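Local coordinates for protein lipase aflb (Neosartorya fumigata, PDB 6IDY) that probably hydrolyses ester bonds of lipids as a fungal lipase of the alpha/beta-hydrolase type that also carries a bound calcium ion, at residues 179-184 / 372-377; 186-191 / 376-381; 357-362 / 366-371; 214-219 / 227-232. One frame throughout, in Å; residues are numbered along the deposited sequence.

Contact 1. Residues 179-184 / 372-377. With CA (calcium ion), chain D.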
loop_
_atom_site.group_PDB
_atom_site.type_symbol
_atom_site.label_atom_id
_atom_site.label_comp_id
_atom_site.label_asym_id
_atom_site.label_seq_id
_atom_site.Cartn_x
_atom_site.Cartn_y
_atom_site.Cartn_z
ATOM N N PHE A 179 -4.113 -8.488 7.504
ATOM C CA PHE A 179 -3.148 -8.512 8.599
ATOM C C PHE A 179 -2.861 -7.147 9.247
ATOM O O PHE A 179 -1.918 -7.040 10.040
ATOM C CB PHE A 179 -1.844 -9.165 8.119
ATOM C CG PHE A 179 -1.968 -10.616 7.718
ATOM C CD1 PHE A 179 -2.151 -11.607 8.677
ATOM C CD2 PHE A 179 -1.849 -10.998 6.386
ATOM C CE1 PHE A 179 -2.245 -12.951 8.311
ATOM C CE2 PHE A 179 -1.923 -12.344 6.021
ATOM C CZ PHE A 179 -2.112 -13.311 6.988
ATOM N N ASN A 180 -3.656 -6.107 8.937
ATOM C CA ASN A 180 -3.415 -4.805 9.552
ATOM C C ASN A 180 -4.649 -3.896 9.535
ATOM O O ASN A 180 -5.594 -4.170 10.268
ATOM C CB ASN A 180 -2.163 -4.103 8.973
ATOM C CG ASN A 180 -2.022 -4.226 7.485
ATOM O OD1 ASN A 180 -2.644 -3.483 6.732
ATOM N ND2 ASN A 180 -1.197 -5.153 7.035
ATOM N N PHE A 181 -4.642 -2.820 8.725
ATOM C CA PHE A 181 -5.687 -1.792 8.699
ATOM C C PHE A 181 -7.082 -2.271 8.262
ATOM O O PHE A 181 -8.036 -1.502 8.377
ATOM C CB PHE A 181 -5.240 -0.562 7.896
ATOM C CG PHE A 181 -4.287 0.317 8.680
ATOM C CD1 PHE A 181 -4.731 1.046 9.780
ATOM C CD2 PHE A 181 -2.947 0.418 8.317
ATOM C CE1 PHE A 181 -3.853 1.858 10.502
ATOM C CE2 PHE A 181 -2.069 1.238 9.035
ATOM C CZ PHE A 181 -2.528 1.957 10.119
ATOM N N GLY A 182 -7.224 -3.544 7.886
ATOM C CA GLY A 182 -8.542 -4.120 7.633
ATOM C C GLY A 182 -9.307 -4.159 8.951
ATOM O O GLY A 182 -10.539 -4.233 8.960
ATOM N N LYS A 183 -8.554 -4.051 10.085
ATOM C CA LYS A 183 -9.038 -4.026 11.473
ATOM C C LYS A 183 -9.135 -2.594 12.056
ATOM O O LYS A 183 -9.290 -2.447 13.272
ATOM C CB LYS A 183 -8.127 -4.882 12.373
ATOM C CG LYS A 183 -8.147 -6.379 12.085
ATOM C CD LYS A 183 -7.158 -7.098 12.988
ATOM C CE LYS A 183 -7.095 -8.583 12.750
ATOM N NZ LYS A 183 -6.198 -8.921 11.616
ATOM N N LEU A 184 -9.064 -1.544 11.204
ATOM C CA LEU A 184 -9.145 -0.134 11.635
ATOM C C LEU A 184 -10.448 0.198 12.398
ATOM O O LEU A 184 -10.424 1.016 13.321
ATOM C CB LEU A 184 -8.936 0.817 10.435
ATOM C CG LEU A 184 -8.989 2.343 10.681
ATOM C CD1 LEU A 184 -7.853 2.815 11.597
ATOM C CD2 LEU A 184 -8.987 3.100 9.363
ATOM N N ALA A 372 -1.963 5.088 15.861
ATOM C CA ALA A 372 -2.362 6.185 16.742
ATOM C C ALA A 372 -2.600 7.467 15.930
ATOM O O ALA A 372 -3.545 8.201 16.213
ATOM C CB ALA A 372 -1.309 6.412 17.813
ATOM N N LEU A 373 -1.787 7.695 14.878
ATOM C CA LEU A 373 -1.951 8.850 13.997
ATOM C C LEU A 373 -3.178 8.701 13.112
ATOM O O LEU A 373 -3.874 9.689 12.884
ATOM C CB LEU A 373 -0.694 9.091 13.151
ATOM C CG LEU A 373 0.496 9.706 13.888
ATOM C CD1 LEU A 373 1.765 9.431 13.146
ATOM C CD2 LEU A 373 0.293 11.207 14.159
ATOM N N ALA A 374 -3.455 7.468 12.631
ATOM C CA ALA A 374 -4.630 7.183 11.804
ATOM C C ALA A 374 -5.914 7.464 12.604
ATOM O O ALA A 374 -6.812 8.120 12.093
ATOM C CB ALA A 374 -4.602 5.735 11.329
ATOM N N VAL A 375 -5.963 7.006 13.871
ATOM C CA VAL A 375 -7.082 7.174 14.809
ATOM C C VAL A 375 -7.267 8.664 15.120
ATOM O O VAL A 375 -8.385 9.174 15.031
ATOM C CB VAL A 375 -6.895 6.299 16.084
ATOM C CG1 VAL A 375 -7.915 6.640 17.171
ATOM C CG2 VAL A 375 -6.961 4.822 15.738
ATOM N N ASP A 376 -6.165 9.364 15.430
ATOM C CA ASP A 376 -6.189 10.799 15.708
ATOM C C ASP A 376 -6.668 11.614 14.486
ATOM O O ASP A 376 -7.443 12.554 14.664
ATOM C CB ASP A 376 -4.822 11.279 16.214
ATOM C CG ASP A 376 -4.779 12.760 16.485
ATOM O OD1 ASP A 376 -5.193 13.173 17.594
ATOM O OD2 ASP A 376 -4.364 13.507 15.586
ATOM N N ALA A 377 -6.232 11.240 13.263
ATOM C CA ALA A 377 -6.634 11.902 12.012
ATOM C C ALA A 377 -8.140 11.790 11.780
ATOM O O ALA A 377 -8.778 12.770 11.399
ATOM C CB ALA A 377 -5.894 11.292 10.831
HETATM CA CA CA D . -9.291 14.475 10.076
HETATM O O HOH W 1 -11.583 14.139 10.482
HETATM O O HOH W 2 -10.142 15.928 8.362
#

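Contact 2. Residues 186-191 / 376-381. With CA (calcium ion), chain D.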
loop_
_atom_site.group_PDB
_atom_site.type_symbol
_atom_site.label_atom_id
_atom_site.label_comp_id
_atom_site.label_asym_id
_atom_site.label_seq_id
_atom_site.Cartn_x
_atom_site.Cartn_y
_atom_site.Cartn_z
ATOM N N SER A 186 -11.797 -1.474 14.613
ATOM C CA SER A 186 -11.610 -1.857 16.016
ATOM C C SER A 186 -10.921 -0.725 16.805
ATOM O O SER A 186 -10.892 -0.776 18.034
ATOM C CB SER A 186 -10.767 -3.125 16.114
ATOM O OG SER A 186 -11.332 -4.195 15.376
ATOM N N ALA A 187 -10.352 0.278 16.100
ATOM C CA ALA A 187 -9.614 1.386 16.713
ATOM C C ALA A 187 -10.272 2.750 16.525
ATOM O O ALA A 187 -10.056 3.652 17.335
ATOM C CB ALA A 187 -8.194 1.416 16.163
ATOM N N ALA A 188 -11.041 2.908 15.440
ATOM C CA ALA A 188 -11.704 4.157 15.063
ATOM C C ALA A 188 -13.140 3.874 14.621
ATOM O O ALA A 188 -13.500 2.708 14.411
ATOM C CB ALA A 188 -10.932 4.805 13.922
ATOM N N ASP A 189 -13.963 4.941 14.483
ATOM C CA ASP A 189 -15.341 4.837 13.997
ATOM C C ASP A 189 -15.230 4.858 12.461
ATOM O O ASP A 189 -15.592 5.829 11.786
ATOM C CB ASP A 189 -16.212 5.975 14.563
ATOM C CG ASP A 189 -16.388 5.935 16.076
ATOM O OD1 ASP A 189 -16.576 4.827 16.627
ATOM O OD2 ASP A 189 -16.334 7.010 16.707
ATOM N N ALA A 190 -14.642 3.771 11.941
ATOM C CA ALA A 190 -14.299 3.546 10.549
ATOM C C ALA A 190 -14.963 2.281 10.006
ATOM O O ALA A 190 -14.984 1.245 10.673
ATOM C CB ALA A 190 -12.789 3.429 10.426
ATOM N N ASP A 191 -15.488 2.373 8.784
ATOM C CA ASP A 191 -16.164 1.282 8.086
ATOM C C ASP A 191 -15.364 1.002 6.821
ATOM O O ASP A 191 -15.515 1.696 5.814
ATOM C CB ASP A 191 -17.606 1.696 7.755
ATOM C CG ASP A 191 -18.617 0.578 7.862
ATOM O OD1 ASP A 191 -18.208 -0.608 7.803
ATOM O OD2 ASP A 191 -19.811 0.883 7.998
ATOM N N ASP A 376 -6.165 9.364 15.430
ATOM C CA ASP A 376 -6.189 10.799 15.708
ATOM C C ASP A 376 -6.668 11.614 14.486
ATOM O O ASP A 376 -7.443 12.554 14.664
ATOM C CB ASP A 376 -4.822 11.279 16.214
ATOM C CG ASP A 376 -4.779 12.760 16.485
ATOM O OD1 ASP A 376 -5.193 13.173 17.594
ATOM O OD2 ASP A 376 -4.364 13.507 15.586
ATOM N N ALA A 377 -6.232 11.240 13.263
ATOM C CA ALA A 377 -6.634 11.902 12.012
ATOM C C ALA A 377 -8.140 11.790 11.780
ATOM O O ALA A 377 -8.778 12.770 11.399
ATOM C CB ALA A 377 -5.894 11.292 10.831
ATOM N N LEU A 378 -8.697 10.591 12.005
ATOM C CA LEU A 378 -10.116 10.304 11.812
ATOM C C LEU A 378 -11.029 10.949 12.855
ATOM O O LEU A 378 -12.205 11.161 12.566
ATOM C CB LEU A 378 -10.347 8.786 11.753
ATOM C CG LEU A 378 -9.727 8.069 10.551
ATOM C CD1 LEU A 378 -9.711 6.579 10.759
ATOM C CD2 LEU A 378 -10.446 8.425 9.260
ATOM N N SER A 379 -10.498 11.270 14.049
ATOM C CA SER A 379 -11.285 11.859 15.137
ATOM C C SER A 379 -11.197 13.389 15.233
ATOM O O SER A 379 -11.926 13.989 16.020
ATOM C CB SER A 379 -10.918 11.211 16.469
ATOM O OG SER A 379 -9.541 11.375 16.765
ATOM N N HIS A 380 -10.337 14.022 14.422
ATOM C CA HIS A 380 -10.169 15.475 14.445
ATOM C C HIS A 380 -10.216 16.076 13.052
ATOM O O HIS A 380 -9.806 15.422 12.092
ATOM C CB HIS A 380 -8.814 15.842 15.083
ATOM C CG HIS A 380 -8.667 15.416 16.508
ATOM N ND1 HIS A 380 -8.217 14.152 16.840
ATOM C CD2 HIS A 380 -8.911 16.108 17.646
ATOM C CE1 HIS A 380 -8.211 14.111 18.163
ATOM N NE2 HIS A 380 -8.623 15.262 18.691
ATOM N N ASP A 381 -10.647 17.361 12.949
ATOM C CA ASP A 381 -10.609 18.101 11.686
ATOM C C ASP A 381 -9.120 18.244 11.356
ATOM O O ASP A 381 -8.297 18.390 12.267
ATOM C CB ASP A 381 -11.252 19.498 11.824
ATOM C CG ASP A 381 -12.754 19.523 12.081
ATOM O OD1 ASP A 381 -13.454 18.570 11.656
ATOM O OD2 ASP A 381 -13.234 20.509 12.681
HETATM CA CA CA D . -9.291 14.475 10.076
HETATM O O HOH W 1 -11.583 14.139 10.482
HETATM O O HOH W 2 -10.142 15.928 8.362
#

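Contact 3. Residues 357-362 / 366-371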
loop_
_atom_site.group_PDB
_atom_site.type_symbol
_atom_site.label_atom_id
_atom_site.label_comp_id
_atom_site.label_asym_id
_atom_site.label_seq_id
_atom_site.Cartn_x
_atom_site.Cartn_y
_atom_site.Cartn_z
ATOM N N GLY A 357 11.754 1.981 15.878
ATOM C CA GLY A 357 12.685 0.919 15.518
ATOM C C GLY A 357 12.670 0.532 14.052
ATOM O O GLY A 357 12.303 1.338 13.189
ATOM N N VAL A 358 13.079 -0.718 13.769
ATOM C CA VAL A 358 13.188 -1.248 12.407
ATOM C C VAL A 358 11.808 -1.613 11.845
ATOM O O VAL A 358 11.321 -2.732 12.033
ATOM C CB VAL A 358 14.236 -2.403 12.296
ATOM C CG1 VAL A 358 14.372 -2.901 10.857
ATOM C CG2 VAL A 358 15.599 -1.961 12.829
ATOM N N TYR A 359 11.176 -0.641 11.172
ATOM C CA TYR A 359 9.892 -0.821 10.513
ATOM C C TYR A 359 10.097 -0.683 9.036
ATOM O O TYR A 359 10.468 0.380 8.543
ATOM C CB TYR A 359 8.806 0.132 11.045
ATOM C CG TYR A 359 8.400 -0.221 12.455
ATOM C CD1 TYR A 359 9.107 0.275 13.548
ATOM C CD2 TYR A 359 7.354 -1.110 12.700
ATOM C CE1 TYR A 359 8.771 -0.086 14.849
ATOM C CE2 TYR A 359 7.000 -1.469 14.002
ATOM C CZ TYR A 359 7.706 -0.940 15.072
ATOM O OH TYR A 359 7.391 -1.279 16.357
ATOM N N THR A 360 9.887 -1.786 8.330
ATOM C CA THR A 360 10.059 -1.887 6.882
ATOM C C THR A 360 8.962 -1.088 6.146
ATOM O O THR A 360 8.086 -0.495 6.782
ATOM C CB THR A 360 10.006 -3.365 6.499
ATOM O OG1 THR A 360 8.778 -3.897 6.993
ATOM C CG2 THR A 360 11.178 -4.175 7.057
ATOM N N HIS A 361 9.015 -1.087 4.808
ATOM C CA HIS A 361 8.036 -0.439 3.936
ATOM C C HIS A 361 6.643 -0.973 4.300
ATOM O O HIS A 361 5.727 -0.186 4.538
ATOM C CB HIS A 361 8.389 -0.772 2.482
ATOM C CG HIS A 361 7.512 -0.131 1.456
ATOM N ND1 HIS A 361 7.551 1.232 1.218
ATOM C CD2 HIS A 361 6.656 -0.704 0.583
ATOM C CE1 HIS A 361 6.695 1.446 0.234
ATOM N NE2 HIS A 361 6.144 0.311 -0.187
ATOM N N GLU A 362 6.517 -2.315 4.397
ATOM C CA GLU A 362 5.306 -3.043 4.802
ATOM C C GLU A 362 5.072 -2.929 6.311
ATOM O O GLU A 362 3.927 -2.839 6.733
ATOM C CB GLU A 362 5.332 -4.525 4.333
ATOM C CG GLU A 362 6.464 -5.411 4.869
ATOM C CD GLU A 362 7.862 -5.224 4.297
ATOM O OE1 GLU A 362 8.026 -4.406 3.365
ATOM O OE2 GLU A 362 8.802 -5.887 4.790
ATOM N N TYR A 366 1.889 -2.096 10.553
ATOM C CA TYR A 366 1.687 -2.620 11.902
ATOM C C TYR A 366 2.395 -1.758 12.961
ATOM O O TYR A 366 2.562 -2.199 14.095
ATOM C CB TYR A 366 2.040 -4.125 12.017
ATOM C CG TYR A 366 3.441 -4.527 11.588
ATOM C CD1 TYR A 366 4.556 -4.161 12.340
ATOM C CD2 TYR A 366 3.642 -5.355 10.490
ATOM C CE1 TYR A 366 5.840 -4.555 11.969
ATOM C CE2 TYR A 366 4.921 -5.765 10.114
ATOM C CZ TYR A 366 6.017 -5.370 10.863
ATOM O OH TYR A 366 7.280 -5.750 10.481
ATOM N N ASN A 367 2.800 -0.529 12.597
ATOM C CA ASN A 367 3.480 0.372 13.530
ATOM C C ASN A 367 2.478 1.046 14.506
ATOM O O ASN A 367 1.457 1.566 14.051
ATOM C CB ASN A 367 4.331 1.407 12.788
ATOM C CG ASN A 367 5.075 2.311 13.726
ATOM O OD1 ASN A 367 4.556 3.330 14.175
ATOM N ND2 ASN A 367 6.293 1.938 14.076
ATOM N N PRO A 368 2.753 1.054 15.836
ATOM C CA PRO A 368 1.788 1.649 16.785
ATOM C C PRO A 368 1.553 3.144 16.614
ATOM O O PRO A 368 0.425 3.593 16.818
ATOM C CB PRO A 368 2.366 1.306 18.158
ATOM C CG PRO A 368 3.783 1.002 17.915
ATOM C CD PRO A 368 3.905 0.456 16.546
ATOM N N LEU A 369 2.596 3.903 16.227
ATOM C CA LEU A 369 2.481 5.340 15.971
ATOM C C LEU A 369 1.632 5.578 14.714
ATOM O O LEU A 369 0.769 6.456 14.734
ATOM C CB LEU A 369 3.865 6.017 15.864
ATOM C CG LEU A 369 3.890 7.521 15.528
ATOM C CD1 LEU A 369 3.355 8.380 16.686
ATOM C CD2 LEU A 369 5.277 7.965 15.094
ATOM N N ALA A 370 1.829 4.750 13.655
ATOM C CA ALA A 370 1.041 4.838 12.417
ATOM C C ALA A 370 -0.459 4.711 12.729
ATOM O O ALA A 370 -1.252 5.526 12.255
ATOM C CB ALA A 370 1.470 3.756 11.437
ATOM N N TRP A 371 -0.824 3.729 13.573
ATOM C CA TRP A 371 -2.195 3.469 14.030
ATOM C C TRP A 371 -2.753 4.598 14.881
ATOM O O TRP A 371 -3.876 5.034 14.633
ATOM C CB TRP A 371 -2.256 2.147 14.797
ATOM C CG TRP A 371 -2.382 0.975 13.881
ATOM C CD1 TRP A 371 -1.422 0.476 13.044
ATOM C CD2 TRP A 371 -3.564 0.201 13.648
ATOM N NE1 TRP A 371 -1.930 -0.574 12.318
ATOM C CE2 TRP A 371 -3.241 -0.777 12.680
ATOM C CE3 TRP A 371 -4.871 0.228 14.178
ATOM C CZ2 TRP A 371 -4.181 -1.707 12.215
ATOM C CZ3 TRP A 371 -5.795 -0.708 13.729
ATOM C CH2 TRP A 371 -5.452 -1.650 12.750
HETATM O O HOH W 3 9.400 -4.042 10.274
#

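Contact 4. Residues 214-219 / 227-232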
loop_
_atom_site.group_PDB
_atom_site.type_symbol
_atom_site.label_atom_id
_atom_site.label_comp_id
_atom_site.label_asym_id
_atom_site.label_seq_id
_atom_site.Cartn_x
_atom_site.Cartn_y
_atom_site.Cartn_z
ATOM N N TYR A 214 -12.909 6.503 -8.881
ATOM C CA TYR A 214 -14.255 5.944 -8.910
ATOM C C TYR A 214 -14.690 5.446 -7.540
ATOM O O TYR A 214 -15.819 5.735 -7.148
ATOM C CB TYR A 214 -14.438 4.867 -9.996
ATOM C CG TYR A 214 -15.880 4.428 -10.130
ATOM C CD1 TYR A 214 -16.784 5.158 -10.897
ATOM C CD2 TYR A 214 -16.351 3.300 -9.463
ATOM C CE1 TYR A 214 -18.117 4.767 -11.009
ATOM C CE2 TYR A 214 -17.683 2.908 -9.556
ATOM C CZ TYR A 214 -18.564 3.642 -10.334
ATOM O OH TYR A 214 -19.879 3.254 -10.424
ATOM N N ALA A 215 -13.807 4.724 -6.809
ATOM C CA ALA A 215 -14.112 4.200 -5.468
ATOM C C ALA A 215 -14.500 5.327 -4.521
ATOM O O ALA A 215 -15.479 5.195 -3.793
ATOM C CB ALA A 215 -12.934 3.414 -4.906
ATOM N N ILE A 216 -13.776 6.462 -4.580
ATOM C CA ILE A 216 -14.091 7.627 -3.754
ATOM C C ILE A 216 -15.518 8.115 -4.013
ATOM O O ILE A 216 -16.326 8.151 -3.084
ATOM C CB ILE A 216 -13.038 8.758 -3.894
ATOM C CG1 ILE A 216 -11.680 8.347 -3.253
ATOM C CG2 ILE A 216 -13.566 10.040 -3.249
ATOM C CD1 ILE A 216 -10.465 9.266 -3.663
ATOM N N ASN A 217 -15.830 8.451 -5.276
ATOM C CA ASN A 217 -17.143 8.960 -5.666
ATOM C C ASN A 217 -18.260 7.939 -5.497
ATOM O O ASN A 217 -19.370 8.319 -5.125
ATOM C CB ASN A 217 -17.105 9.535 -7.078
ATOM C CG ASN A 217 -16.382 10.860 -7.142
ATOM O OD1 ASN A 217 -16.255 11.585 -6.144
ATOM N ND2 ASN A 217 -15.915 11.222 -8.323
ATOM N N TYR A 218 -17.951 6.645 -5.685
ATOM C CA TYR A 218 -18.937 5.583 -5.516
ATOM C C TYR A 218 -19.270 5.341 -4.043
ATOM O O TYR A 218 -20.450 5.234 -3.697
ATOM C CB TYR A 218 -18.503 4.282 -6.228
ATOM C CG TYR A 218 -19.443 3.121 -5.981
ATOM C CD1 TYR A 218 -20.578 2.938 -6.764
ATOM C CD2 TYR A 218 -19.221 2.232 -4.934
ATOM C CE1 TYR A 218 -21.469 1.894 -6.512
ATOM C CE2 TYR A 218 -20.101 1.187 -4.674
ATOM C CZ TYR A 218 -21.221 1.018 -5.467
ATOM O OH TYR A 218 -22.069 -0.023 -5.201
ATOM N N ILE A 219 -18.242 5.211 -3.190
ATOM C CA ILE A 219 -18.452 4.952 -1.765
ATOM C C ILE A 219 -19.122 6.162 -1.112
ATOM O O ILE A 219 -20.037 5.980 -0.310
ATOM C CB ILE A 219 -17.161 4.455 -1.054
ATOM C CG1 ILE A 219 -16.700 3.073 -1.617
ATOM C CG2 ILE A 219 -17.292 4.432 0.477
ATOM C CD1 ILE A 219 -17.624 1.822 -1.358
ATOM N N VAL A 227 -15.802 10.522 2.966
ATOM C CA VAL A 227 -15.034 9.325 3.287
ATOM C C VAL A 227 -13.618 9.688 3.693
ATOM O O VAL A 227 -13.208 10.849 3.618
ATOM C CB VAL A 227 -15.029 8.319 2.087
ATOM C CG1 VAL A 227 -16.448 7.904 1.690
ATOM C CG2 VAL A 227 -14.257 8.873 0.882
ATOM N N ALA A 228 -12.866 8.666 4.080
ATOM C CA ALA A 228 -11.453 8.737 4.353
ATOM C C ALA A 228 -10.803 7.689 3.468
ATOM O O ALA A 228 -11.448 6.715 3.069
ATOM C CB ALA A 228 -11.179 8.442 5.811
ATOM N N VAL A 229 -9.546 7.924 3.105
ATOM C CA VAL A 229 -8.760 7.000 2.300
ATOM C C VAL A 229 -7.517 6.651 3.111
ATOM O O VAL A 229 -6.851 7.553 3.624
ATOM C CB VAL A 229 -8.367 7.599 0.913
ATOM C CG1 VAL A 229 -7.434 6.664 0.157
ATOM C CG2 VAL A 229 -9.599 7.941 0.062
ATOM N N LEU A 230 -7.206 5.353 3.227
ATOM C CA LEU A 230 -5.968 4.911 3.853
ATOM C C LEU A 230 -5.242 4.124 2.774
ATOM O O LEU A 230 -5.785 3.160 2.236
ATOM C CB LEU A 230 -6.182 4.079 5.129
ATOM C CG LEU A 230 -4.919 3.843 5.975
ATOM C CD1 LEU A 230 -5.259 3.799 7.441
ATOM C CD2 LEU A 230 -4.201 2.557 5.564
ATOM N N SER A 231 -4.039 4.572 2.424
ATOM C CA SER A 231 -3.266 3.938 1.371
ATOM C C SER A 231 -1.934 3.389 1.872
ATOM O O SER A 231 -1.451 3.798 2.925
ATOM C CB SER A 231 -3.048 4.923 0.225
ATOM O OG SER A 231 -2.035 5.869 0.522
ATOM N N TRP A 232 -1.358 2.452 1.113
ATOM C CA TRP A 232 -0.049 1.878 1.373
ATOM C C TRP A 232 0.776 1.948 0.099
ATOM O O TRP A 232 0.247 1.680 -0.975
ATOM C CB TRP A 232 -0.131 0.415 1.875
ATOM C CG TRP A 232 1.223 -0.213 2.092
ATOM C CD1 TRP A 232 2.222 0.254 2.896
ATOM C CD2 TRP A 232 1.737 -1.394 1.458
ATOM N NE1 TRP A 232 3.328 -0.562 2.801
ATOM C CE2 TRP A 232 3.058 -1.580 1.924
ATOM C CE3 TRP A 232 1.199 -2.332 0.556
ATOM C CZ2 TRP A 232 3.852 -2.665 1.518
ATOM C CZ3 TRP A 232 1.987 -3.401 0.151
ATOM C CH2 TRP A 232 3.292 -3.567 0.639
#

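Contact 1. Residues 179-184 / 372-377
F181 and L184 reach A374 from different torsions. The F181 ring stands beside its backbone N, CG anti to the carbonyl carbon (chi1 -77°), whereas L184 turns CG anti to its backbone N (chi1 180°), and both side chains end at the same methyl. F181 CE1 comes within 4.0 Å of A374 CB, which approaches the ring obliquely. L184 adds a single branch, its CD1 lying 4.4 Å from A374 CB. A374 CB points at the 179-184 segment, where F181 and L184 converge on it; the contact is thin, wholly apolar and buried. Residues 181-184 form the start of a 3-10 turn, and L184 N donates to F181 O at 3.0 Å within this turn that carries both side chains. Just before it, N180 OD1 takes a weak hydrogen bond from F181 N. In the alpha/beta-hydrolase architecture this places the connection between helix 173-178 and strand 190-195 against helix 368-379, whose residues L373 and A377 rest on strand 310-314 of the central sheet. N180 ND2 is held by T411, and K183 NZ forms a salt bridge with D407. Further along the same helix, A377 O binds the calcium ion at 2.2 Å.

Contact 2. Residues 186-191 / 376-381
The apolar part of this contact is the end of one leucine set against two alanines. L378 CD1 lies 3.8 Å from A188 CB and 4.4 Å from A190 CB. With CG beside its own backbone N (chi1 -66°), L378 points from the helix toward the 186-191 segment, and both alanine methyls point back at it. Between them D189 is the centre of an inverse gamma turn, marked by a weak bond from A190 N to A188 O, 2.9 Å long; the two methyls stand on either side of this turn along the chain.

The segment then enters strand 190-195, and backbone hydrogen bonds of D189 and D191 with K161, and of D191 with V163, fix it to strand 161-166. The contact therefore joins the central alpha/beta-hydrolase sheet to the C-terminal end of helix 368-379.

Polar interactions concentrate on that helix end. H380 ND1 donates to D376 O at 2.8 Å, fairly straight at 161°; it arrives on a lone pair of the carbonyl, whose oxygen lies almost in the imidazole plane. This bond helps to hold the ring's rotation and ties the H380 side chain back to the last helical turn. The carboxylate of D376 is held separately, OD2 by a salt bridge to R388 and by D385 N.

Metal ligation uses the neighbouring carbonyls. H380 O binds the calcium ion at 2.3 Å alongside A377 O, with D255 OD2 and G382 O among the other ligands; the two waters are each 2.4 Å from the ion.

Contact 3. Residues 357-362 / 366-371
Y359, Y366 and N367 carry most of this buried contact, and the Y359 ring is its hub. N367 ND2 sits 3.1 Å above the plane of that ring and over its centre, with ring and amide planes 82° apart, so the amide comes down nearly upright on the aromatic face, an arrangement consistent with an N-H...pi contact. The same ND2 is hydrogen-bonded to A355 O. N367 is also the N-cap of helix 368-379: its OD1 accepts A370 N at 3.1 Å, on a lone pair and in the carbonyl plane, and more weakly L369 N. With CG anti to its backbone N (chi1 -178°), the one amide can cap the helix through oxygen and cover the tyrosine through nitrogen.

The loop of Y359 also carries H361, whose ND1 is hydrogen-bonded to D318 OD2 and whose NE2 is hydrogen-bonded to S233 OG; this is the Ser-His-Asp pattern of an alpha/beta-hydrolase catalytic triad, so N367 and Y359 pack next to what is probably the histidine loop of the active site.

Y366 meets the CD2-CE2 side of the ring obliquely, its CE1 3.8 Å from Y359 CD2. A water ties its end to the loop: it donates to Y366 OH at 2.7 Å and to V358 O at 2.9 Å, and accepts from T360 N at 3.0 Å. At the far end of the Y359 ring, P368 CD lies 3.9 Å from Y359 OH. Y366 OH is hydrogen-bonded in addition to E412 OE2, and Y359 OH to V398 O.

Contact 4. Residues 214-219 / 227-232
Helix 205-223 lies against strand 227-232 with the short segments running at 150° to one another, close to antiparallel, and their axes 9.4 Å apart. Together with strand 190-195 they form a beta-alpha-beta crossover of the alpha/beta-hydrolase sheet, in which strand 227-232 is parallel to its neighbours 161-166 and 253-259. Within this strand V227 and V229 point at the helix, and I216 and I219 are the helix residues that receive them.

I216 meets V229 with its longer branch. CG1, beside the backbone N (chi1 -69°), lies 3.9 Å from V229 CG2, and the chain continues to CD1 at 4.0 Å from the same V229 methyl; the two side chains cross at about a right angle. I219 meets V227 with its branch methyl instead: CG2 sits 3.8 Å from V227 CG1, while the rest of that side chain leads away from the strand. V227 thus touches both isoleucines, which are almost one helix turn apart, one with each methyl, and buries the most surface of the four residues.

Neighbouring parts of the sheet complete the apolar layer. I216 also packs on V253 of strand 253-259 and on V252 just before it, and both I219 and V227 reach P162, so the helix covers several strands at once. Backbone hydrogen bonds hold V227 to V252 and D254, and A228 to P162 and I164, fixing the strand on both of its edges. The remaining meeting of I216 with V227 is looser, between the two CG2 methyls at 4.3 Å.

In the fold
Contacts 3, 1 and 2 lie in turn at the capped start, middle and calcium-bound end of helix 368-379. Contacts 1 and 2 are closest, their centres about 8 Å apart, and L184 CD2 meets L378 CD1 at 3.8 Å. W371 links contacts 3 and 1, its NE1 lying 3.4 Å from F181 CZ. Contacts 2 and 4 both reach the sheet: L378 CD2 packs 3.5 Å from A228 CB, and L230 CD1 lies 3.7 Å from F181 CD1. Contacts 3 and 4, their centres about 22 Å apart, touch near the probable active site, where W232 NE1 lies 3.0 Å from H361 O, probably hydrogen-bonded, beside S233. The calcium ion is about 11 Å from the V229 side chain.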